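Local coordinates for protein tyrosine--tRNA ligase (Pyrococcus horikoshii, PDB 2CYC) that probably activates tyrosine with ATP and transfers it to the acceptor end of tRNA(Tyr), working as a homodimer, at residues Arg69-Asp74 with Val119-Ile124; His222-Leu227 with Val289-Glu294. One frame throughout, in Å; residues are numbered along the deposited sequence.

Contact 1. Residues Arg69-Asp74 with Val119-Ile124; sequences RVFLAD and VLASEI. With TYR (tyrosine), chain C.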
ATOM      1  N   ARG A  69     -22.012   7.407 -11.617  1.00 17.72           N
ATOM      2  CA  ARG A  69     -21.791   7.253 -10.178  1.00 15.75           C
ATOM      3  C   ARG A  69     -20.848   8.294  -9.595  1.00 17.16           C
ATOM      4  O   ARG A  69     -19.826   8.621 -10.202  1.00 18.47           O
ATOM      5  CB  ARG A  69     -21.213   5.857  -9.892  1.00 17.37           C
ATOM      6  CG  ARG A  69     -20.753   5.628  -8.443  1.00 16.48           C
ATOM      7  CD  ARG A  69     -20.162   4.240  -8.279  1.00 12.57           C
ATOM      8  NE  ARG A  69     -21.093   3.206  -8.730  1.00 21.82           N
ATOM      9  CZ  ARG A  69     -20.850   1.896  -8.683  1.00 20.89           C
ATOM     10  NH1 ARG A  69     -21.762   1.038  -9.122  1.00 17.70           N
ATOM     11  NH2 ARG A  69     -19.703   1.439  -8.197  1.00 15.42           N
ATOM     12  N   VAL A  70     -21.203   8.810  -8.419  1.00 15.48           N
ATOM     13  CA  VAL A  70     -20.369   9.772  -7.696  1.00 15.77           C
ATOM     14  C   VAL A  70     -19.742   8.948  -6.563  1.00 19.52           C
ATOM     15  O   VAL A  70     -20.451   8.316  -5.775  1.00 18.40           O
ATOM     16  CB  VAL A  70     -21.204  10.931  -7.097  1.00 19.33           C
ATOM     17  CG1 VAL A  70     -20.372  11.708  -6.068  1.00 13.91           C
ATOM     18  CG2 VAL A  70     -21.676  11.864  -8.215  1.00 12.76           C
ATOM     19  N   PHE A  71     -18.413   8.952  -6.517  1.00 19.27           N
ATOM     20  CA  PHE A  71     -17.620   8.205  -5.545  1.00 15.16           C
ATOM     21  C   PHE A  71     -17.062   9.180  -4.497  1.00 19.08           C
ATOM     22  O   PHE A  71     -16.252  10.056  -4.826  1.00 16.62           O
ATOM     23  CB  PHE A  71     -16.478   7.514  -6.306  1.00 15.16           C
ATOM     24  CG  PHE A  71     -15.667   6.540  -5.491  1.00 17.29           C
ATOM     25  CD1 PHE A  71     -16.179   5.282  -5.165  1.00 15.27           C
ATOM     26  CD2 PHE A  71     -14.349   6.842  -5.136  1.00 15.54           C
ATOM     27  CE1 PHE A  71     -15.390   4.335  -4.505  1.00 15.89           C
ATOM     28  CE2 PHE A  71     -13.546   5.903  -4.472  1.00 17.92           C
ATOM     29  CZ  PHE A  71     -14.072   4.643  -4.160  1.00 21.93           C
ATOM     30  N   LEU A  72     -17.505   9.022  -3.246  1.00 16.13           N
ATOM     31  CA  LEU A  72     -17.075   9.879  -2.139  1.00 20.41           C
ATOM     32  C   LEU A  72     -15.850   9.203  -1.511  1.00 20.71           C
ATOM     33  O   LEU A  72     -15.972   8.225  -0.760  1.00 21.78           O
ATOM     34  CB  LEU A  72     -18.221  10.012  -1.128  1.00 16.76           C
ATOM     35  CG  LEU A  72     -19.580  10.363  -1.759  1.00 24.48           C
ATOM     36  CD1 LEU A  72     -20.732  10.051  -0.799  1.00 20.85           C
ATOM     37  CD2 LEU A  72     -19.594  11.827  -2.158  1.00 17.15           C
ATOM     38  N   ALA A  73     -14.673   9.731  -1.834  1.00 18.73           N
ATOM     39  CA  ALA A  73     -13.403   9.150  -1.384  1.00 21.44           C
ATOM     40  C   ALA A  73     -13.019   9.461   0.058  1.00 21.32           C
ATOM     41  O   ALA A  73     -12.086  10.241   0.294  1.00 18.68           O
ATOM     42  CB  ALA A  73     -12.286   9.599  -2.337  1.00 17.55           C
ATOM     43  N   ASP A  74     -13.702   8.823   1.019  1.00 17.86           N
ATOM     44  CA  ASP A  74     -13.436   9.096   2.429  1.00 18.92           C
ATOM     45  C   ASP A  74     -12.057   8.699   2.961  1.00 19.10           C
ATOM     46  O   ASP A  74     -11.341   9.565   3.471  1.00 19.32           O
ATOM     47  CB  ASP A  74     -14.572   8.544   3.336  1.00 16.76           C
ATOM     48  CG  ASP A  74     -14.867   7.054   3.131  1.00 22.69           C
ATOM     49  OD1 ASP A  74     -14.317   6.413   2.205  1.00 23.42           O
ATOM     50  OD2 ASP A  74     -15.685   6.525   3.919  1.00 21.35           O
ATOM     51  N   VAL A 119     -21.720   6.337  -3.949  1.00 19.44           N
ATOM     52  CA  VAL A 119     -20.983   5.319  -3.200  1.00 16.73           C
ATOM     53  C   VAL A 119     -19.930   5.919  -2.270  1.00 20.91           C
ATOM     54  O   VAL A 119     -19.074   6.690  -2.702  1.00 21.11           O
ATOM     55  CB  VAL A 119     -20.278   4.344  -4.191  1.00 17.75           C
ATOM     56  CG1 VAL A 119     -19.303   3.443  -3.464  1.00 17.90           C
ATOM     57  CG2 VAL A 119     -21.322   3.498  -4.925  1.00 24.57           C
ATOM     58  N   LEU A 120     -20.004   5.576  -0.987  1.00 23.17           N
ATOM     59  CA  LEU A 120     -19.013   6.034  -0.020  1.00 20.48           C
ATOM     60  C   LEU A 120     -17.852   5.052  -0.219  1.00 18.62           C
ATOM     61  O   LEU A 120     -18.057   3.844  -0.122  1.00 19.61           O
ATOM     62  CB  LEU A 120     -19.574   5.921   1.402  1.00 21.22           C
ATOM     63  CG  LEU A 120     -18.727   6.524   2.531  1.00 29.04           C
ATOM     64  CD1 LEU A 120     -18.467   8.000   2.241  1.00 21.13           C
ATOM     65  CD2 LEU A 120     -19.443   6.356   3.871  1.00 23.05           C
ATOM     66  N   ALA A 121     -16.646   5.549  -0.496  1.00 16.31           N
ATOM     67  CA  ALA A 121     -15.500   4.656  -0.749  1.00 19.30           C
ATOM     68  C   ALA A 121     -15.357   3.507   0.239  1.00 17.60           C
ATOM     69  O   ALA A 121     -15.114   2.367  -0.163  1.00 18.15           O
ATOM     70  CB  ALA A 121     -14.182   5.457  -0.796  1.00 14.09           C
ATOM     71  N   SER A 122     -15.504   3.795   1.526  1.00 17.18           N
ATOM     72  CA  SER A 122     -15.357   2.747   2.530  1.00 16.02           C
ATOM     73  C   SER A 122     -16.260   1.531   2.284  1.00 19.92           C
ATOM     74  O   SER A 122     -15.981   0.443   2.790  1.00 21.63           O
ATOM     75  CB  SER A 122     -15.585   3.326   3.937  1.00 17.16           C
ATOM     76  OG  SER A 122     -16.786   4.067   4.005  1.00 21.35           O
ATOM     77  N   GLU A 123     -17.324   1.708   1.499  1.00 19.49           N
ATOM     78  CA  GLU A 123     -18.216   0.599   1.180  1.00 20.74           C
ATOM     79  C   GLU A 123     -17.401  -0.490   0.479  1.00 25.09           C
ATOM     80  O   GLU A 123     -17.645  -1.682   0.682  1.00 21.52           O
ATOM     81  CB  GLU A 123     -19.360   1.048   0.253  1.00 22.87           C
ATOM     82  CG  GLU A 123     -20.286   2.138   0.815  1.00 34.82           C
ATOM     83  CD  GLU A 123     -21.366   2.580  -0.186  1.00 36.76           C
ATOM     84  OE1 GLU A 123     -21.935   3.689  -0.020  1.00 26.94           O
ATOM     85  OE2 GLU A 123     -21.649   1.813  -1.136  1.00 41.39           O
ATOM     86  N   ILE A 124     -16.440  -0.095  -0.359  1.00 18.24           N
ATOM     87  CA  ILE A 124     -15.623  -1.105  -1.024  1.00 18.97           C
ATOM     88  C   ILE A 124     -14.281  -1.295  -0.320  1.00 16.05           C
ATOM     89  O   ILE A 124     -13.738  -2.395  -0.327  1.00 22.71           O
ATOM     90  CB  ILE A 124     -15.363  -0.784  -2.534  1.00 18.16           C
ATOM     91  CG1 ILE A 124     -14.483   0.460  -2.686  1.00 21.95           C
ATOM     92  CG2 ILE A 124     -16.695  -0.586  -3.264  1.00 19.83           C
ATOM     93  CD1 ILE A 124     -14.089   0.759  -4.148  1.00 18.01           C
TER
HETATM   94  N   TYR C 701      -7.846  12.102  -6.426  1.00 14.73           N
HETATM   95  CA  TYR C 701      -9.191  12.729  -6.603  1.00 22.87           C
HETATM   96  C   TYR C 701      -9.134  14.217  -6.266  1.00 25.66           C
HETATM   97  O   TYR C 701      -8.090  14.667  -5.744  1.00 26.49           O
HETATM   98  CB  TYR C 701     -10.222  12.028  -5.703  1.00 14.73           C
HETATM   99  CG  TYR C 701     -10.456  10.575  -6.068  1.00 17.44           C
HETATM  100  CD1 TYR C 701     -10.948  10.220  -7.324  1.00 14.90           C
HETATM  101  CD2 TYR C 701     -10.185   9.552  -5.155  1.00 17.69           C
HETATM  102  CE1 TYR C 701     -11.162   8.873  -7.666  1.00 16.73           C
HETATM  103  CE2 TYR C 701     -10.403   8.213  -5.481  1.00 16.39           C
HETATM  104  CZ  TYR C 701     -10.885   7.878  -6.735  1.00 16.40           C
HETATM  105  OH  TYR C 701     -11.084   6.545  -7.053  1.00 16.00           O
HETATM  106  OXT TYR C 701     -10.134  14.915  -6.521  1.00 26.11           O

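Contact 2. Residues His222-Leu227 with Val289-Glu294; sequences HHHLLL and VLDWVE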
ATOM      1  N   HIS A 222     -11.656  13.297 -19.376  1.00 12.90           N
ATOM      2  CA  HIS A 222     -11.219  14.388 -18.511  1.00 14.58           C
ATOM      3  C   HIS A 222     -11.853  15.713 -18.863  1.00 18.35           C
ATOM      4  O   HIS A 222     -11.890  16.114 -20.033  1.00 16.43           O
ATOM      5  CB  HIS A 222      -9.691  14.495 -18.583  1.00 14.73           C
ATOM      6  CG  HIS A 222      -8.997  13.206 -18.275  1.00 19.17           C
ATOM      7  ND1 HIS A 222      -7.983  12.695 -19.060  1.00 21.12           N
ATOM      8  CD2 HIS A 222      -9.230  12.278 -17.313  1.00 16.39           C
ATOM      9  CE1 HIS A 222      -7.629  11.506 -18.600  1.00 12.53           C
ATOM     10  NE2 HIS A 222      -8.371  11.231 -17.541  1.00 18.42           N
ATOM     11  N   HIS A 223     -12.364  16.406 -17.853  1.00 15.79           N
ATOM     12  CA  HIS A 223     -12.985  17.675 -18.145  1.00 21.15           C
ATOM     13  C   HIS A 223     -12.084  18.826 -17.786  1.00 17.08           C
ATOM     14  O   HIS A 223     -11.183  18.693 -16.967  1.00 17.41           O
ATOM     15  CB  HIS A 223     -14.347  17.810 -17.452  1.00 19.98           C
ATOM     16  CG  HIS A 223     -14.298  17.733 -15.960  1.00 19.93           C
ATOM     17  ND1 HIS A 223     -14.976  16.765 -15.246  1.00 19.09           N
ATOM     18  CD2 HIS A 223     -13.738  18.557 -15.041  1.00 16.51           C
ATOM     19  CE1 HIS A 223     -14.839  17.000 -13.952  1.00 18.97           C
ATOM     20  NE2 HIS A 223     -14.094  18.081 -13.802  1.00 19.56           N
ATOM     21  N   HIS A 224     -12.343  19.951 -18.433  1.00 16.72           N
ATOM     22  CA  HIS A 224     -11.586  21.178 -18.246  1.00 19.92           C
ATOM     23  C   HIS A 224     -11.608  21.651 -16.789  1.00 21.86           C
ATOM     24  O   HIS A 224     -12.627  21.537 -16.098  1.00 16.61           O
ATOM     25  CB  HIS A 224     -12.181  22.255 -19.164  1.00 19.05           C
ATOM     26  CG  HIS A 224     -11.564  23.609 -19.003  1.00 23.03           C
ATOM     27  ND1 HIS A 224     -10.329  23.933 -19.522  1.00 21.20           N
ATOM     28  CD2 HIS A 224     -12.025  24.730 -18.397  1.00 21.64           C
ATOM     29  CE1 HIS A 224     -10.057  25.197 -19.248  1.00 19.51           C
ATOM     30  NE2 HIS A 224     -11.071  25.703 -18.567  1.00 22.98           N
ATOM     31  N   LEU A 225     -10.476  22.170 -16.322  1.00 17.64           N
ATOM     32  CA  LEU A 225     -10.396  22.690 -14.961  1.00 19.16           C
ATOM     33  C   LEU A 225     -10.643  24.202 -14.987  1.00 19.24           C
ATOM     34  O   LEU A 225      -9.846  24.954 -15.539  1.00 20.71           O
ATOM     35  CB  LEU A 225      -9.017  22.403 -14.367  1.00 20.55           C
ATOM     36  CG  LEU A 225      -8.559  20.942 -14.286  1.00 21.17           C
ATOM     37  CD1 LEU A 225      -7.140  20.898 -13.710  1.00 22.10           C
ATOM     38  CD2 LEU A 225      -9.523  20.140 -13.407  1.00 17.37           C
ATOM     39  N   LEU A 226     -11.753  24.655 -14.413  1.00 20.64           N
ATOM     40  CA  LEU A 226     -12.027  26.090 -14.393  1.00 21.75           C
ATOM     41  C   LEU A 226     -10.982  26.808 -13.531  1.00 22.56           C
ATOM     42  O   LEU A 226     -10.608  26.332 -12.459  1.00 24.38           O
ATOM     43  CB  LEU A 226     -13.429  26.372 -13.834  1.00 21.91           C
ATOM     44  CG  LEU A 226     -14.652  25.915 -14.639  1.00 21.13           C
ATOM     45  CD1 LEU A 226     -15.918  26.261 -13.854  1.00 23.08           C
ATOM     46  CD2 LEU A 226     -14.674  26.601 -16.001  1.00 22.83           C
ATOM     47  N   LEU A 227     -10.521  27.957 -14.008  1.00 25.70           N
ATOM     48  CA  LEU A 227      -9.537  28.760 -13.287  1.00 23.84           C
ATOM     49  C   LEU A 227     -10.163  29.521 -12.132  1.00 26.18           C
ATOM     50  O   LEU A 227     -11.355  29.834 -12.155  1.00 22.38           O
ATOM     51  CB  LEU A 227      -8.899  29.784 -14.227  1.00 22.25           C
ATOM     52  CG  LEU A 227      -8.018  29.246 -15.348  1.00 27.64           C
ATOM     53  CD1 LEU A 227      -7.622  30.387 -16.276  1.00 27.98           C
ATOM     54  CD2 LEU A 227      -6.787  28.557 -14.747  1.00 22.60           C
ATOM     55  N   VAL A 289     -12.444  35.013 -16.251  1.00 23.28           N
ATOM     56  CA  VAL A 289     -13.824  35.298 -16.573  1.00 22.53           C
ATOM     57  C   VAL A 289     -14.238  34.702 -17.915  1.00 24.22           C
ATOM     58  O   VAL A 289     -15.307  34.089 -18.011  1.00 23.44           O
ATOM     59  CB  VAL A 289     -14.114  36.814 -16.574  1.00 26.52           C
ATOM     60  CG1 VAL A 289     -15.563  37.053 -16.984  1.00 18.51           C
ATOM     61  CG2 VAL A 289     -13.857  37.397 -15.182  1.00 23.76           C
ATOM     62  N   LEU A 290     -13.415  34.880 -18.947  1.00 19.56           N
ATOM     63  CA  LEU A 290     -13.750  34.325 -20.259  1.00 22.87           C
ATOM     64  C   LEU A 290     -13.743  32.794 -20.166  1.00 22.67           C
ATOM     65  O   LEU A 290     -14.494  32.122 -20.873  1.00 24.82           O
ATOM     66  CB  LEU A 290     -12.748  34.786 -21.335  1.00 23.34           C
ATOM     67  CG  LEU A 290     -12.811  36.235 -21.847  1.00 31.67           C
ATOM     68  CD1 LEU A 290     -11.663  36.467 -22.836  1.00 24.32           C
ATOM     69  CD2 LEU A 290     -14.164  36.500 -22.529  1.00 20.45           C
ATOM     70  N   ASP A 291     -12.887  32.261 -19.296  1.00 19.23           N
ATOM     71  CA  ASP A 291     -12.775  30.820 -19.080  1.00 21.25           C
ATOM     72  C   ASP A 291     -14.144  30.290 -18.622  1.00 21.99           C
ATOM     73  O   ASP A 291     -14.637  29.283 -19.127  1.00 23.40           O
ATOM     74  CB  ASP A 291     -11.705  30.552 -18.012  1.00 25.71           C
ATOM     75  CG  ASP A 291     -11.397  29.065 -17.833  1.00 31.05           C
ATOM     76  OD1 ASP A 291     -11.562  28.550 -16.708  1.00 29.75           O
ATOM     77  OD2 ASP A 291     -10.980  28.412 -18.810  1.00 31.47           O
ATOM     78  N   TRP A 292     -14.759  30.995 -17.675  1.00 19.23           N
ATOM     79  CA  TRP A 292     -16.066  30.618 -17.150  1.00 17.22           C
ATOM     80  C   TRP A 292     -17.160  30.827 -18.200  1.00 22.31           C
ATOM     81  O   TRP A 292     -18.114  30.038 -18.294  1.00 17.95           O
ATOM     82  CB  TRP A 292     -16.379  31.435 -15.888  1.00 17.36           C
ATOM     83  CG  TRP A 292     -15.564  31.039 -14.677  1.00 18.85           C
ATOM     84  CD1 TRP A 292     -14.334  30.437 -14.677  1.00 22.57           C
ATOM     85  CD2 TRP A 292     -15.896  31.266 -13.293  1.00 21.63           C
ATOM     86  NE1 TRP A 292     -13.883  30.277 -13.386  1.00 19.33           N
ATOM     87  CE2 TRP A 292     -14.818  30.774 -12.518  1.00 20.55           C
ATOM     88  CE3 TRP A 292     -16.997  31.837 -12.635  1.00 19.90           C
ATOM     89  CZ2 TRP A 292     -14.809  30.833 -11.111  1.00 16.40           C
ATOM     90  CZ3 TRP A 292     -16.988  31.898 -11.231  1.00 15.39           C
ATOM     91  CH2 TRP A 292     -15.898  31.396 -10.488  1.00 14.82           C
ATOM     92  N   VAL A 293     -17.031  31.892 -18.988  1.00 19.72           N
ATOM     93  CA  VAL A 293     -18.013  32.174 -20.034  1.00 23.04           C
ATOM     94  C   VAL A 293     -17.992  31.038 -21.065  1.00 21.42           C
ATOM     95  O   VAL A 293     -19.029  30.549 -21.490  1.00 20.48           O
ATOM     96  CB  VAL A 293     -17.702  33.513 -20.778  1.00 22.73           C
ATOM     97  CG1 VAL A 293     -18.551  33.622 -22.038  1.00 14.17           C
ATOM     98  CG2 VAL A 293     -17.977  34.704 -19.866  1.00 21.89           C
ATOM     99  N   GLU A 294     -16.800  30.614 -21.456  1.00 22.34           N
ATOM    100  CA  GLU A 294     -16.695  29.557 -22.443  1.00 24.63           C
ATOM    101  C   GLU A 294     -17.217  28.204 -21.975  1.00 24.19           C
ATOM    102  O   GLU A 294     -17.984  27.564 -22.683  1.00 19.86           O
ATOM    103  CB  GLU A 294     -15.245  29.378 -22.899  1.00 20.94           C
ATOM    104  CG  GLU A 294     -15.127  28.309 -23.993  1.00 24.55           C
ATOM    105  CD  GLU A 294     -13.724  28.157 -24.529  1.00 22.37           C
ATOM    106  OE1 GLU A 294     -13.553  27.429 -25.526  1.00 34.02           O
ATOM    107  OE2 GLU A 294     -12.789  28.753 -23.951  1.00 27.85           O
TER

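Contact 1. Residues Arg69-Asp74 with Val119-Ile124
The N-H and C=O of Val119 both turn to strand 69-72: Val119 N gives a nearly straight bond to Val70 O (3.0 Å), and Val119 O accepts from Leu72 N at 2.9 Å, the regular pattern of parallel strands. Ala121 N continues it to Leu72 O at 2.8 Å. That oxygen also takes Asp74 N, the two donors arriving from opposite faces of the carbonyl plane and the second bond closing an inverse gamma turn centred on Ala73.

Asp74 CG lies between its backbone N and carbonyl carbon (chi1 55°), and the carboxylate reaches the backbone and side chain of Ser122: OD2 meets Ser122 OG at 2.7 Å through the syn lone pair, while OD1 has a weak bond with Ser122 N.

Apolar contacts gather on the Phe71 and Val119 side, while Leu72 CB meets Leu120 CD1 on the other. The ring of Phe71 brings CZ to 3.5 Å from Ala121 CB, and CD1 lies beside Val119 CG1; Ile124 CD1 comes at the ring edge. Val119 CG2 sits over one face of the Arg69 guanidinium, whose NH1 forms a salt bridge with Glu117 and whose NH2 bonds Gln179.

Phe71 CE2 and Ala73 CB border the bound tyrosine, the latter 3.5 Å from its CD2. Parallel strands beside the substrate are characteristic of the Rossmann-fold catalytic domain of class I synthetases.

Contact 2. Residues His222-Leu227 with Val289-Glu294
His224 and Asp291 both carry CG anti to the backbone N (chi1 176° and -173°), and the two side chains approach from opposite directions until ring and carboxylate meet. His224 NE2 gives its hydrogen to Asp291 OD2 at 2.7 Å on the syn lone pair, with the oxygen somewhat tilted from the imidazole plane; the two planes stand 56° apart. The other oxygen, OD1, is met on its anti side by Leu227 N at 3.0 Å, in a nearly straight bond well tilted out of the carboxylate plane.

One carboxylate of helix 288-297 holds a side chain and a backbone N-H of the extended segment that leaves strand 214-223, joining the mixed sheet to the helices after the KMSKS motif. An asparagine here has no negative charge and one acceptor oxygen fewer, and His224 NE2 or Leu227 N would probably lack its present mate.

Trp292 turns the edge of its indole to the same segment: NE1 donates to Leu227 O at 2.8 Å, within the carbonyl plane. The side chains of Leu226 and Trp292 cross at about a right angle, Leu226 CD2 lying 4.1 Å from Trp292 CD1, while the stacked ring of Tyr295 flanks His224.

Overall arrangement
Contact 1 and contact 2 reach the same sheet but use it differently. The first lies within it, pairing strands 69-72 and 117-120 in a buried setting; the second, where strand 214-223 runs out, is only partly buried. Their nearest atoms are about 10 Å apart. The pair illustrates a principle: backbone bonds build a sheet, as in the first, and side chains attach it to its surroundings at strand ends, as those of a helix hold the loop that follows strand 214-223. In both, an aspartate accepts from a side chain and a backbone N-H, though the latter bond is weak in contact 1. Contact 1 borders the bound tyrosine directly; contact 2 stands further from it.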